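Local coordinates for D-isomer specific 2-hydroxyacid dehydrogenase family protein (Desulfovibrio vulgaris, PDB 5TX7), which probably catalyses the NAD-dependent interconversion of D-2-hydroxyacids and the corresponding 2-oxoacids, at residues Ile4-Gly9 against Ile17-Ile22; Tyr10-Gly15 against Thr297-Thr302; Val49-Val54 against Asp78-Ala83; Ser93-Tyr98 against Ala303-Ser308; Tyr98-Val103 against Gly160-Arg165. One frame throughout, in Å; residues are numbered along the deposited sequence.

Contact 1: Ile4-Gly9 against Ile17-Ile22; sequences IVALDG and ISWAPI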
# COMPACT_ATOMS: atom_id res chain seq x y z
N ILE A 4 -18.43 35.40 0.78
CA ILE A 4 -18.06 34.11 0.18
C ILE A 4 -18.92 33.00 0.77
O ILE A 4 -19.02 32.89 1.99
CB ILE A 4 -16.57 33.77 0.43
CG1 ILE A 4 -15.68 34.91 -0.07
CG2 ILE A 4 -16.20 32.51 -0.31
CD1 ILE A 4 -14.20 34.75 0.17
N VAL A 5 -19.51 32.15 -0.07
CA VAL A 5 -20.34 31.04 0.41
C VAL A 5 -19.85 29.70 -0.16
O VAL A 5 -19.72 29.55 -1.38
CB VAL A 5 -21.82 31.25 0.05
CG1 VAL A 5 -22.68 30.10 0.56
CG2 VAL A 5 -22.32 32.55 0.67
N ALA A 6 -19.57 28.76 0.74
CA ALA A 6 -19.29 27.37 0.36
C ALA A 6 -20.57 26.53 0.54
O ALA A 6 -21.09 26.38 1.66
CB ALA A 6 -18.15 26.81 1.20
N LEU A 7 -21.09 26.02 -0.57
CA LEU A 7 -22.36 25.30 -0.58
C LEU A 7 -22.23 23.84 -0.14
O LEU A 7 -23.20 23.27 0.33
CB LEU A 7 -23.03 25.39 -1.97
CG LEU A 7 -23.43 26.81 -2.41
CD1 LEU A 7 -23.90 26.81 -3.86
CD2 LEU A 7 -24.50 27.40 -1.50
N ASP A 8 -21.06 23.24 -0.30
CA ASP A 8 -20.82 21.90 0.23
C ASP A 8 -19.38 21.71 0.66
O ASP A 8 -18.61 21.07 -0.02
CB ASP A 8 -21.26 20.81 -0.78
CG ASP A 8 -20.54 20.88 -2.12
OD1 ASP A 8 -20.12 21.98 -2.53
OD2 ASP A 8 -20.42 19.82 -2.78
N GLY A 9 -19.05 22.31 1.80
CA GLY A 9 -17.68 22.33 2.30
C GLY A 9 -17.27 21.16 3.18
O GLY A 9 -16.09 21.03 3.53
N ILE A 17 -8.76 20.28 8.49
CA ILE A 17 -7.96 21.32 7.88
C ILE A 17 -8.60 22.66 8.28
O ILE A 17 -9.37 22.69 9.23
CB ILE A 17 -7.77 21.12 6.35
CG1 ILE A 17 -9.09 21.19 5.58
CG2 ILE A 17 -7.10 19.79 6.11
CD1 ILE A 17 -8.94 21.18 4.08
N SER A 18 -8.26 23.73 7.59
CA SER A 18 -8.64 25.08 7.99
C SER A 18 -9.15 25.89 6.80
O SER A 18 -8.56 25.85 5.73
CB SER A 18 -7.42 25.79 8.58
OG SER A 18 -7.74 27.12 8.93
N TRP A 19 -10.24 26.63 7.03
CA TRP A 19 -10.74 27.61 6.06
C TRP A 19 -9.95 28.93 6.12
O TRP A 19 -10.22 29.83 5.33
CB TRP A 19 -12.23 27.89 6.30
CG TRP A 19 -13.09 26.75 5.99
CD1 TRP A 19 -13.59 25.84 6.88
CD2 TRP A 19 -13.56 26.35 4.71
NE1 TRP A 19 -14.33 24.90 6.22
CE2 TRP A 19 -14.34 25.19 4.89
CE3 TRP A 19 -13.39 26.86 3.41
CZ2 TRP A 19 -14.95 24.53 3.82
CZ3 TRP A 19 -14.00 26.21 2.35
CH2 TRP A 19 -14.76 25.04 2.57
N ALA A 20 -8.99 29.05 7.03
CA ALA A 20 -8.26 30.31 7.22
C ALA A 20 -7.78 31.02 5.94
O ALA A 20 -7.92 32.25 5.84
CB ALA A 20 -7.09 30.12 8.18
N PRO A 21 -7.25 30.28 4.95
CA PRO A 21 -6.84 30.97 3.71
C PRO A 21 -7.97 31.67 2.97
O PRO A 21 -7.74 32.71 2.37
CB PRO A 21 -6.26 29.83 2.86
CG PRO A 21 -5.82 28.80 3.85
CD PRO A 21 -6.83 28.87 4.96
N ILE A 22 -9.18 31.11 3.03
CA ILE A 22 -10.38 31.73 2.44
C ILE A 22 -10.90 32.87 3.36
O ILE A 22 -11.30 33.91 2.87
CB ILE A 22 -11.53 30.72 2.23
CG1 ILE A 22 -11.06 29.45 1.48
CG2 ILE A 22 -12.69 31.37 1.48
CD1 ILE A 22 -10.68 29.62 0.04
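Trp19 and Ile22 carry the side of Ile17-Ile22 that faces Ile4, Ala6 and Gly9. Ahead of them, Ile17 is tied back through its N to Asn13 OD1, and Ser18 caps the coming helix: Ala20 N donates to Ser18 OG over 3.0 Å in a fairly straight bond (159° at the hydrogen). Trp19 sits inside this capped turn. Its CG stands anti to the carbonyl carbon (chi1 -68°), and the six-membered end of the indole reaches the strand. At the ring edge, close to the ring plane, Trp19 CZ2 lies 3.7 Å from Gly9 O. The neighbouring atom Trp19 CH2 is 4.0 Å from Gly9 CA and meets the methyl of Ala6 obliquely, with CH2 to Ala6 CB at 4.1 Å. No hydrogen bond crosses between the segments.

The elements belong to a beta-alpha-beta unit, strand 3-6, helix 20-23 and strand 27-30, at the edge of the five-stranded parallel sheet where strand 27-30 is outermost. The Trp19 side chain also touches Leu28 and Val30 of strand 27-30 and Met299 of helix 292-310, so the ring lies among sheet and helices.

One turn on, Ile22 N makes a weak bond to Trp19 O, and the Ile22 side chain reaches toward the start of the strand. Ile22 CG2 lies anti to its own backbone N and packs against Ile4, 3.9 Å from Ile4 CD1 and 4.1 Å from Ile4 CG2. Ile22 CG1 lies in the plane of the Trp19 indole, at its edge, and both side chains also rest on Leu28.

Contact 2: Tyr10-Gly15 against Thr297-Thr302; sequences YTLNPG and TLMDST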
# COMPACT_ATOMS: atom_id res chain seq x y z
N TYR A 10 -18.20 20.29 3.54
CA TYR A 10 -17.89 19.23 4.49
C TYR A 10 -16.83 18.26 3.95
O TYR A 10 -15.84 18.01 4.63
CB TYR A 10 -19.14 18.46 4.90
CG TYR A 10 -18.87 17.43 5.97
CD1 TYR A 10 -18.51 17.80 7.27
CD2 TYR A 10 -18.93 16.08 5.68
CE1 TYR A 10 -18.25 16.84 8.24
CE2 TYR A 10 -18.69 15.12 6.63
CZ TYR A 10 -18.34 15.49 7.92
OH TYR A 10 -18.10 14.50 8.87
N THR A 11 -17.02 17.74 2.74
CA THR A 11 -16.05 16.83 2.11
C THR A 11 -14.65 17.46 1.92
O THR A 11 -13.65 16.76 2.08
CB THR A 11 -16.55 16.27 0.74
OG1 THR A 11 -16.86 17.35 -0.14
CG2 THR A 11 -17.80 15.39 0.91
N LEU A 12 -14.56 18.75 1.62
CA LEU A 12 -13.25 19.42 1.60
C LEU A 12 -12.62 19.52 3.00
O LEU A 12 -11.42 19.27 3.16
CB LEU A 12 -13.32 20.79 0.97
CG LEU A 12 -12.01 21.62 0.99
CD1 LEU A 12 -10.83 20.92 0.32
CD2 LEU A 12 -12.26 22.96 0.36
N ASN A 13 -13.42 19.91 4.00
CA ASN A 13 -12.91 20.12 5.36
C ASN A 13 -13.89 19.62 6.40
O ASN A 13 -14.69 20.41 6.93
CB ASN A 13 -12.62 21.61 5.62
CG ASN A 13 -12.08 21.87 7.02
OD1 ASN A 13 -11.72 20.96 7.76
ND2 ASN A 13 -12.00 23.12 7.38
N PRO A 14 -13.81 18.33 6.74
CA PRO A 14 -14.65 17.77 7.80
C PRO A 14 -13.98 17.91 9.17
O PRO A 14 -13.93 16.95 9.96
CB PRO A 14 -14.77 16.31 7.36
CG PRO A 14 -13.41 16.02 6.78
CD PRO A 14 -13.02 17.28 6.07
N GLY A 15 -13.42 19.09 9.43
CA GLY A 15 -12.85 19.43 10.73
C GLY A 15 -11.36 19.18 10.90
O GLY A 15 -10.84 19.38 12.00
N THR A 297 -4.13 21.31 -0.06
CA THR A 297 -3.64 21.94 -1.28
C THR A 297 -4.80 22.57 -2.05
O THR A 297 -4.70 23.70 -2.54
CB THR A 297 -2.91 20.90 -2.16
OG1 THR A 297 -1.74 20.44 -1.46
CG2 THR A 297 -2.51 21.49 -3.53
N LEU A 298 -5.89 21.81 -2.16
CA LEU A 298 -7.14 22.28 -2.74
C LEU A 298 -7.66 23.57 -2.09
O LEU A 298 -8.14 24.47 -2.78
CB LEU A 298 -8.18 21.15 -2.69
CG LEU A 298 -9.55 21.34 -3.29
CD1 LEU A 298 -9.50 21.90 -4.69
CD2 LEU A 298 -10.27 19.99 -3.28
N MET A 299 -7.55 23.65 -0.77
CA MET A 299 -7.95 24.85 -0.04
C MET A 299 -7.09 26.04 -0.44
O MET A 299 -7.61 27.09 -0.75
CB MET A 299 -7.84 24.61 1.47
CG MET A 299 -8.32 25.77 2.35
SD MET A 299 -10.10 26.01 2.37
CE MET A 299 -10.62 24.54 3.25
N ASP A 300 -5.76 25.86 -0.42
CA ASP A 300 -4.81 26.92 -0.79
C ASP A 300 -5.00 27.41 -2.22
O ASP A 300 -5.00 28.63 -2.46
CB ASP A 300 -3.37 26.46 -0.61
CG ASP A 300 -2.91 26.42 0.85
OD1 ASP A 300 -3.37 27.24 1.68
OD2 ASP A 300 -2.04 25.56 1.16
N SER A 301 -5.17 26.47 -3.16
CA SER A 301 -5.38 26.81 -4.57
C SER A 301 -6.70 27.54 -4.79
O SER A 301 -6.77 28.43 -5.62
CB SER A 301 -5.34 25.56 -5.46
OG SER A 301 -4.05 24.96 -5.46
N THR A 302 -7.73 27.16 -4.05
CA THR A 302 -9.00 27.90 -4.04
C THR A 302 -8.82 29.34 -3.51
O THR A 302 -9.40 30.28 -4.07
CB THR A 302 -10.05 27.13 -3.23
OG1 THR A 302 -10.23 25.84 -3.83
CG2 THR A 302 -11.38 27.87 -3.20
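Leu12 and Met299 have the nearest CA atoms of the two segments, 7.8 Å between Leu12 CA and Met299 CA. Residues 10-12 have helical backbone angles without regular helical bonds; the chain then extends at Asn13 and folds back through an inverse gamma turn centred on Pro14. Residues 297-302 are regular helix.

Leu12 bridges the two segments, dividing its branches between neighbouring residues of that helix. Leu12 CD1 packs on the Leu298 branch, 3.8 Å from Leu298 CD2 and 3.9 Å from Leu298 CG. On the other branch, Leu12 CD2 meets the terminal methyl of Met299, with Met299 CE at 3.7 Å. Bends at chi2 (71°) and chi3 (69°) fold the methionine chain, and Met299 CE is also 4.3 Å from Asn13 CB.

Helix 292-310 belongs to the C-terminal part of the chain and here covers the loop that follows the first strand of the five-stranded sheet; between residues 10-15 and 297-302 the touching groups are apolar. Arg295 of the same helix adds a polar tie nearby, its NH1 donating to Leu12 O. Asn13 OD1 is turned to its own loop, taking Ile17 N and, weakly, Gly15 N. Tyr10, Thr11 and Pro14 of the loop pack on Asp135, Cys137 and Trp139 of the second subunit.

Contact 3: Val49-Val54 against Asp78-Ala83; sequences VLTNKV and DKVDVA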
# COMPACT_ATOMS: atom_id res chain seq x y z
N VAL A 49 -19.10 32.13 -4.91
CA VAL A 49 -19.67 30.85 -4.51
C VAL A 49 -18.61 29.75 -4.72
O VAL A 49 -17.95 29.68 -5.77
CB VAL A 49 -20.95 30.54 -5.31
CG1 VAL A 49 -21.34 29.06 -5.23
CG2 VAL A 49 -22.09 31.41 -4.81
N LEU A 50 -18.45 28.89 -3.71
CA LEU A 50 -17.59 27.70 -3.81
C LEU A 50 -18.49 26.46 -3.85
O LEU A 50 -19.38 26.31 -3.01
CB LEU A 50 -16.66 27.61 -2.62
CG LEU A 50 -15.85 28.88 -2.31
CD1 LEU A 50 -15.08 28.68 -1.00
CD2 LEU A 50 -14.92 29.23 -3.49
N THR A 51 -18.28 25.62 -4.86
CA THR A 51 -19.03 24.39 -5.02
C THR A 51 -18.06 23.26 -5.37
O THR A 51 -17.12 23.45 -6.13
CB THR A 51 -20.11 24.50 -6.12
OG1 THR A 51 -20.77 23.25 -6.28
CG2 THR A 51 -19.53 24.93 -7.49
N ASN A 52 -18.27 22.10 -4.76
CA ASN A 52 -17.59 20.89 -5.16
C ASN A 52 -18.52 20.17 -6.15
O ASN A 52 -18.23 20.10 -7.33
CB ASN A 52 -17.25 20.03 -3.93
CG ASN A 52 -16.25 18.93 -4.24
OD1 ASN A 52 -16.15 18.46 -5.37
ND2 ASN A 52 -15.51 18.51 -3.22
N LYS A 53 -19.64 19.67 -5.66
CA LYS A 53 -20.60 18.93 -6.48
C LYS A 53 -22.01 19.52 -6.46
O LYS A 53 -22.92 18.90 -7.00
CB LYS A 53 -20.66 17.45 -6.03
CG LYS A 53 -19.36 16.68 -6.16
CD LYS A 53 -18.89 16.55 -7.60
CE LYS A 53 -17.59 15.76 -7.70
NZ LYS A 53 -16.38 16.62 -7.49
N VAL A 54 -22.20 20.69 -5.86
CA VAL A 54 -23.51 21.35 -5.90
C VAL A 54 -23.71 21.92 -7.31
O VAL A 54 -22.85 22.65 -7.80
CB VAL A 54 -23.65 22.44 -4.84
CG1 VAL A 54 -24.97 23.19 -5.01
CG2 VAL A 54 -23.57 21.82 -3.45
N ASP A 78 -18.35 19.31 -14.07
CA ASP A 78 -19.40 18.80 -14.98
C ASP A 78 -20.81 19.22 -14.56
O ASP A 78 -21.69 19.30 -15.40
CB ASP A 78 -19.31 17.26 -15.13
CG ASP A 78 -19.71 16.78 -16.55
OD1 ASP A 78 -19.17 17.33 -17.55
OD2 ASP A 78 -20.54 15.85 -16.67
N LYS A 79 -21.01 19.48 -13.26
CA LYS A 79 -22.30 19.93 -12.72
C LYS A 79 -22.49 21.47 -12.73
O LYS A 79 -23.51 21.96 -12.29
CB LYS A 79 -22.51 19.34 -11.31
CG LYS A 79 -22.64 17.81 -11.31
CD LYS A 79 -22.72 17.18 -9.92
CE LYS A 79 -24.16 16.96 -9.45
NZ LYS A 79 -24.29 16.69 -7.98
N VAL A 80 -21.51 22.21 -13.25
CA VAL A 80 -21.61 23.65 -13.38
C VAL A 80 -21.72 24.04 -14.85
O VAL A 80 -20.81 23.77 -15.62
CB VAL A 80 -20.37 24.34 -12.78
CG1 VAL A 80 -20.48 25.87 -12.90
CG2 VAL A 80 -20.21 23.96 -11.31
N ASP A 81 -22.81 24.70 -15.22
CA ASP A 81 -22.97 25.21 -16.58
C ASP A 81 -22.09 26.45 -16.74
O ASP A 81 -22.56 27.58 -16.62
CB ASP A 81 -24.44 25.52 -16.89
CG ASP A 81 -24.67 25.84 -18.37
OD1 ASP A 81 -23.68 26.12 -19.09
OD2 ASP A 81 -25.83 25.81 -18.82
N VAL A 82 -20.80 26.22 -17.02
CA VAL A 82 -19.81 27.29 -17.06
C VAL A 82 -19.98 28.19 -18.28
O VAL A 82 -19.53 29.34 -18.26
CB VAL A 82 -18.35 26.79 -16.95
CG1 VAL A 82 -18.13 26.00 -15.67
CG2 VAL A 82 -17.92 25.98 -18.17
N ALA A 83 -20.61 27.68 -19.33
CA ALA A 83 -20.97 28.50 -20.50
C ALA A 83 -22.02 29.57 -20.14
O ALA A 83 -21.86 30.73 -20.48
CB ALA A 83 -21.47 27.63 -21.65
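Lys79 reaches across to Lys53 and ends on its backbone carbonyl. From CB, which points toward residues 49-54, the chain leaves with CG anti to the carbonyl carbon (chi1 -65°) and runs on extended to CD. A bend at chi3 (94°) then wraps the end round the oxygen: Lys79 CD and Lys79 CE each lie 3.4 Å from Lys53 O. The tip, Lys79 NZ, donates to Lys53 O over 2.8 Å, staying in the carbonyl plane with a C=O...N angle of 157°. Lys79 NZ also lies 4.2 Å from Lys53 CB. The Lys53 chain leads off in another direction and Lys53 NZ donates to Asn52 OD1 at 2.8 Å, which probably limits repulsion between the two lysines. Lys53 also makes a cation-pi contact with Trp136 of the second subunit.

Deeper in, the Thr51 and Val80 side chains run antiparallel alongside one another, touching methyl to methyl at 4.0 Å between Thr51 CG2 and Val80 CG2. The hydroxyl of Thr51 donates to Val54 O (2.6 Å between Thr51 OG1 and that oxygen), closing the turn after the strand.

Asp8 carboxylate oxygens accept from Asn52 N and Lys53 N, fixing this turn against the loop after strand 3-6. The contact thus joins the C-terminal end of strand 48-51, which lies between strands 3-6 and 69-72, to the loop in front of helix 82-87, whose N-cap is Asp81.

Contact 4: Ser93-Tyr98 against Ala303-Ser308; sequences SNVPGY and AANIRS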
# COMPACT_ATOMS: atom_id res chain seq x y z
N SER A 93 -13.51 29.21 -12.06
CA SER A 93 -12.20 28.59 -11.91
C SER A 93 -12.31 27.18 -11.30
O SER A 93 -13.23 26.91 -10.51
CB SER A 93 -11.30 29.47 -11.05
OG SER A 93 -10.98 30.68 -11.72
N ASN A 94 -11.36 26.31 -11.67
CA ASN A 94 -11.20 25.01 -11.00
C ASN A 94 -9.82 24.90 -10.36
O ASN A 94 -9.10 25.90 -10.31
CB ASN A 94 -11.48 23.85 -11.98
CG ASN A 94 -10.41 23.68 -13.03
OD1 ASN A 94 -9.51 24.53 -13.21
ND2 ASN A 94 -10.50 22.57 -13.75
N VAL A 95 -9.48 23.72 -9.86
CA VAL A 95 -8.16 23.45 -9.31
C VAL A 95 -7.60 22.15 -9.92
O VAL A 95 -7.98 21.06 -9.48
CB VAL A 95 -8.21 23.28 -7.78
CG1 VAL A 95 -6.80 23.11 -7.22
CG2 VAL A 95 -8.94 24.44 -7.12
N PRO A 96 -6.72 22.26 -10.93
CA PRO A 96 -6.04 21.06 -11.41
C PRO A 96 -4.83 20.68 -10.55
O PRO A 96 -4.28 21.54 -9.86
CB PRO A 96 -5.59 21.45 -12.83
CG PRO A 96 -5.42 22.93 -12.77
CD PRO A 96 -6.35 23.47 -11.69
N GLY A 97 -4.47 19.40 -10.55
CA GLY A 97 -3.22 18.94 -9.93
C GLY A 97 -3.16 18.74 -8.42
O GLY A 97 -2.16 18.21 -7.93
N TYR A 98 -4.19 19.13 -7.69
CA TYR A 98 -4.19 19.04 -6.22
C TYR A 98 -4.04 17.60 -5.69
O TYR A 98 -3.50 17.41 -4.61
CB TYR A 98 -5.48 19.67 -5.62
CG TYR A 98 -6.73 18.82 -5.81
CD1 TYR A 98 -7.10 17.86 -4.87
CD2 TYR A 98 -7.56 19.02 -6.89
CE1 TYR A 98 -8.25 17.09 -5.05
CE2 TYR A 98 -8.71 18.27 -7.10
CZ TYR A 98 -9.04 17.29 -6.17
OH TYR A 98 -10.17 16.52 -6.36
N ALA A 303 -8.03 29.52 -2.45
CA ALA A 303 -7.72 30.87 -1.96
C ALA A 303 -6.95 31.69 -3.02
O ALA A 303 -7.24 32.88 -3.21
CB ALA A 303 -6.93 30.82 -0.67
N ALA A 304 -6.02 31.03 -3.71
CA ALA A 304 -5.27 31.67 -4.81
C ALA A 304 -6.16 32.13 -5.95
O ALA A 304 -5.97 33.23 -6.46
CB ALA A 304 -4.21 30.72 -5.34
N ASN A 305 -7.11 31.27 -6.34
CA ASN A 305 -8.12 31.60 -7.36
C ASN A 305 -8.94 32.84 -6.98
O ASN A 305 -9.15 33.72 -7.81
CB ASN A 305 -9.11 30.42 -7.56
CG ASN A 305 -8.51 29.22 -8.31
OD1 ASN A 305 -7.37 29.25 -8.75
ND2 ASN A 305 -9.30 28.16 -8.46
N ILE A 306 -9.40 32.89 -5.73
CA ILE A 306 -10.20 34.02 -5.22
C ILE A 306 -9.35 35.28 -5.13
O ILE A 306 -9.81 36.36 -5.51
CB ILE A 306 -10.81 33.71 -3.83
CG1 ILE A 306 -11.81 32.55 -3.91
CG2 ILE A 306 -11.51 34.93 -3.25
CD1 ILE A 306 -12.11 31.92 -2.56
N ARG A 307 -8.13 35.15 -4.63
CA ARG A 307 -7.16 36.26 -4.53
C ARG A 307 -6.93 36.87 -5.92
O ARG A 307 -7.00 38.09 -6.09
CB ARG A 307 -5.84 35.79 -3.90
CG ARG A 307 -4.99 36.89 -3.27
CD ARG A 307 -3.74 36.36 -2.53
NE ARG A 307 -4.07 35.31 -1.54
CZ ARG A 307 -3.79 33.99 -1.64
NH1 ARG A 307 -3.12 33.47 -2.69
NH2 ARG A 307 -4.16 33.17 -0.66
N SER A 308 -6.70 36.00 -6.90
CA SER A 308 -6.50 36.42 -8.29
C SER A 308 -7.72 37.11 -8.90
O SER A 308 -7.58 38.09 -9.64
CB SER A 308 -6.12 35.24 -9.16
OG SER A 308 -4.89 34.69 -8.74
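Asn305 turns its amide toward Ser93 and Asn94 with CG anti to the carbonyl carbon (chi1 -73°), while chi2 near zero (-3°) sends ND2 on to the loop. Helix 292-310 here packs on the exit of strand 92-93, an outermost strand of a five-stranded parallel sheet. The sheet order 2-1-3-4-5 is that of the flavodoxin-like catalytic domain of this dehydrogenase family, to which the C-terminal helix returns.

The central bond runs from Asn305 ND2 to Asn94 O, 2.9 Å long and 154° at the hydrogen. The oxygen lies near the plane of the Asn305 amide, but the donor stands well above the plane of the Asn94 carbonyl rather than on a lone pair. Beside this bond, Ser93 CB lies next to the same amide, 3.5 Å from Asn305 ND2. The Val95 side chain runs obliquely to it, with Val95 CG2 4.0 Å from Asn305 ND2.

The amide is held from further points: Asn305 ND2 is also bonded to Ser71 OG, and Asn305 OD1 accepts from Asn316 ND2. A buried polar group thereby ties together the helix, strand 69-72, the loop after strand 92-93 and the C-terminal tail. The hydroxyl of Ser93 goes to Val315 O, and the side-chain amide of Asn94 to Thr75 O. Just before Asn305, Ala304 O takes two donors of the following turn from opposite faces of its plane, Ser308 N and Ser308 OG, each at 2.9 Å.

Contact 5: Tyr98-Val103 against Gly160-Arg165; sequences YGTDSV and GRRVGR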
# COMPACT_ATOMS: atom_id res chain seq x y z
N TYR A 98 -4.19 19.13 -7.69
CA TYR A 98 -4.19 19.04 -6.22
C TYR A 98 -4.04 17.60 -5.69
O TYR A 98 -3.50 17.41 -4.61
CB TYR A 98 -5.48 19.67 -5.62
CG TYR A 98 -6.73 18.82 -5.81
CD1 TYR A 98 -7.10 17.86 -4.87
CD2 TYR A 98 -7.56 19.02 -6.89
CE1 TYR A 98 -8.25 17.09 -5.05
CE2 TYR A 98 -8.71 18.27 -7.10
CZ TYR A 98 -9.04 17.29 -6.17
OH TYR A 98 -10.17 16.52 -6.36
N GLY A 99 -4.54 16.62 -6.43
CA GLY A 99 -4.67 15.27 -5.94
C GLY A 99 -3.86 14.21 -6.68
O GLY A 99 -4.16 13.01 -6.58
N THR A 100 -2.83 14.64 -7.40
CA THR A 100 -1.97 13.73 -8.16
C THR A 100 -1.39 12.62 -7.29
O THR A 100 -1.47 11.44 -7.62
CB THR A 100 -0.78 14.50 -8.80
OG1 THR A 100 -1.28 15.51 -9.68
CG2 THR A 100 0.15 13.55 -9.57
N ASP A 101 -0.81 13.00 -6.17
CA ASP A 101 -0.20 12.02 -5.28
C ASP A 101 -1.23 11.21 -4.51
O ASP A 101 -1.02 10.02 -4.27
CB ASP A 101 0.74 12.72 -4.33
CG ASP A 101 1.97 13.30 -5.04
OD1 ASP A 101 2.73 12.49 -5.61
OD2 ASP A 101 2.17 14.54 -5.01
N SER A 102 -2.33 11.86 -4.11
CA SER A 102 -3.41 11.17 -3.41
C SER A 102 -3.92 10.02 -4.27
O SER A 102 -4.02 8.89 -3.80
CB SER A 102 -4.54 12.14 -3.09
OG SER A 102 -5.45 11.59 -2.16
N VAL A 103 -4.19 10.31 -5.55
CA VAL A 103 -4.78 9.33 -6.46
C VAL A 103 -3.81 8.21 -6.80
O VAL A 103 -4.16 7.02 -6.65
CB VAL A 103 -5.38 9.99 -7.73
CG1 VAL A 103 -5.84 8.97 -8.76
CG2 VAL A 103 -6.60 10.86 -7.32
N GLY A 160 -1.07 9.35 -13.95
CA GLY A 160 -0.47 8.26 -14.70
C GLY A 160 1.05 8.20 -14.59
O GLY A 160 1.60 7.16 -14.33
N ARG A 161 1.71 9.32 -14.77
CA ARG A 161 3.17 9.37 -14.66
C ARG A 161 3.66 9.05 -13.27
O ARG A 161 4.69 8.39 -13.12
CB ARG A 161 3.70 10.75 -15.04
CG ARG A 161 3.59 11.05 -16.52
CD ARG A 161 3.73 12.53 -16.75
NE ARG A 161 3.37 12.91 -18.11
CZ ARG A 161 3.40 14.17 -18.55
NH1 ARG A 161 3.76 15.17 -17.74
NH2 ARG A 161 3.06 14.43 -19.81
N ARG A 162 2.93 9.54 -12.26
CA ARG A 162 3.22 9.23 -10.85
C ARG A 162 3.06 7.73 -10.60
O ARG A 162 3.92 7.09 -10.00
CB ARG A 162 2.29 10.03 -9.93
CG ARG A 162 2.71 10.10 -8.49
CD ARG A 162 3.89 11.03 -8.36
NE ARG A 162 5.05 10.26 -8.00
CZ ARG A 162 6.30 10.70 -8.12
NH1 ARG A 162 7.30 9.90 -7.78
NH2 ARG A 162 6.57 11.94 -8.56
N VAL A 163 1.96 7.16 -11.10
CA VAL A 163 1.76 5.73 -10.97
C VAL A 163 2.94 4.97 -11.59
O VAL A 163 3.41 3.98 -11.03
CB VAL A 163 0.42 5.29 -11.57
CG1 VAL A 163 0.36 3.78 -11.74
CG2 VAL A 163 -0.73 5.76 -10.69
N GLY A 164 3.42 5.44 -12.74
CA GLY A 164 4.54 4.80 -13.42
C GLY A 164 5.83 4.87 -12.62
O GLY A 164 6.56 3.88 -12.53
N ARG A 165 6.14 6.01 -12.03
CA ARG A 165 7.36 6.12 -11.22
C ARG A 165 7.30 5.13 -10.02
O ARG A 165 8.28 4.44 -9.71
CB ARG A 165 7.66 7.57 -10.78
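Asp101 lays a carboxylate oxygen against the aliphatic part of Arg162. Asp101 OD1 is 3.3 Å from Arg162 CD and 3.7 Å from Arg162 CG, yet 4.0 Å from Arg162 NE. That oxygen sits well out of the guanidinium plane, so no N-H points at it; any attraction is probably one of charges alone, at a distance beyond a salt bridge. The carboxylate and guanidinium planes are 43° apart. Beside it, Thr100 crosses Arg162 at about a right angle, with Thr100 CG2 4.1 Å from Arg162 CB.

Arg162 starts with CG anti to the backbone N (chi1 -164°); the bend at chi2 brings CD beside the carboxylate, and the further bend at chi3 turns NE and the guanidinium. Beyond the contact, Arg162 NH1 makes a weak hydrogen bond to Ala169 O of the second subunit. Thr147 of that subunit packs on Asp101. On the other segment, Gly99 is the N-cap of helix 100-116, Val103 N bonds to Gly99 O over 2.9 Å, and Thr100 OG1 makes a weak bond back to Gly97 O.

Further out, Val163 packs on Ala104, Val107 and Phe108, so the two helices continue their contact beyond these ends. Helix 158-169 follows strand 150-154 of the seven-stranded parallel sheet. Gly155, Gly157 and Gly160 fit a GxGxxG pattern, consistent with the strand-turn-helix that opens a Rossmann-type NAD-binding domain.

Contacts 1 to 4 gather on the five-stranded parallel sheet, their centres 7 to 16 Å apart; contact 5 lies 19 to 26 Å from them, at the seven-stranded Rossmann-type sheet. Helix 292-310 serves both contact 2 and contact 4, and contacts 1 and 3 sit on neighbouring strands 3-6 and 48-51. Along the chain, contact 1 crosses contact 2, whose long loop encloses contacts 3 and 5; contact 4 crosses contact 2 in turn and also encloses contact 5. The catalytic domain is thus assembled from both ends of the chain, with the NAD-binding domain inserted between them. Tyr98, common to contacts 4 and 5, marks the passage between the two domains.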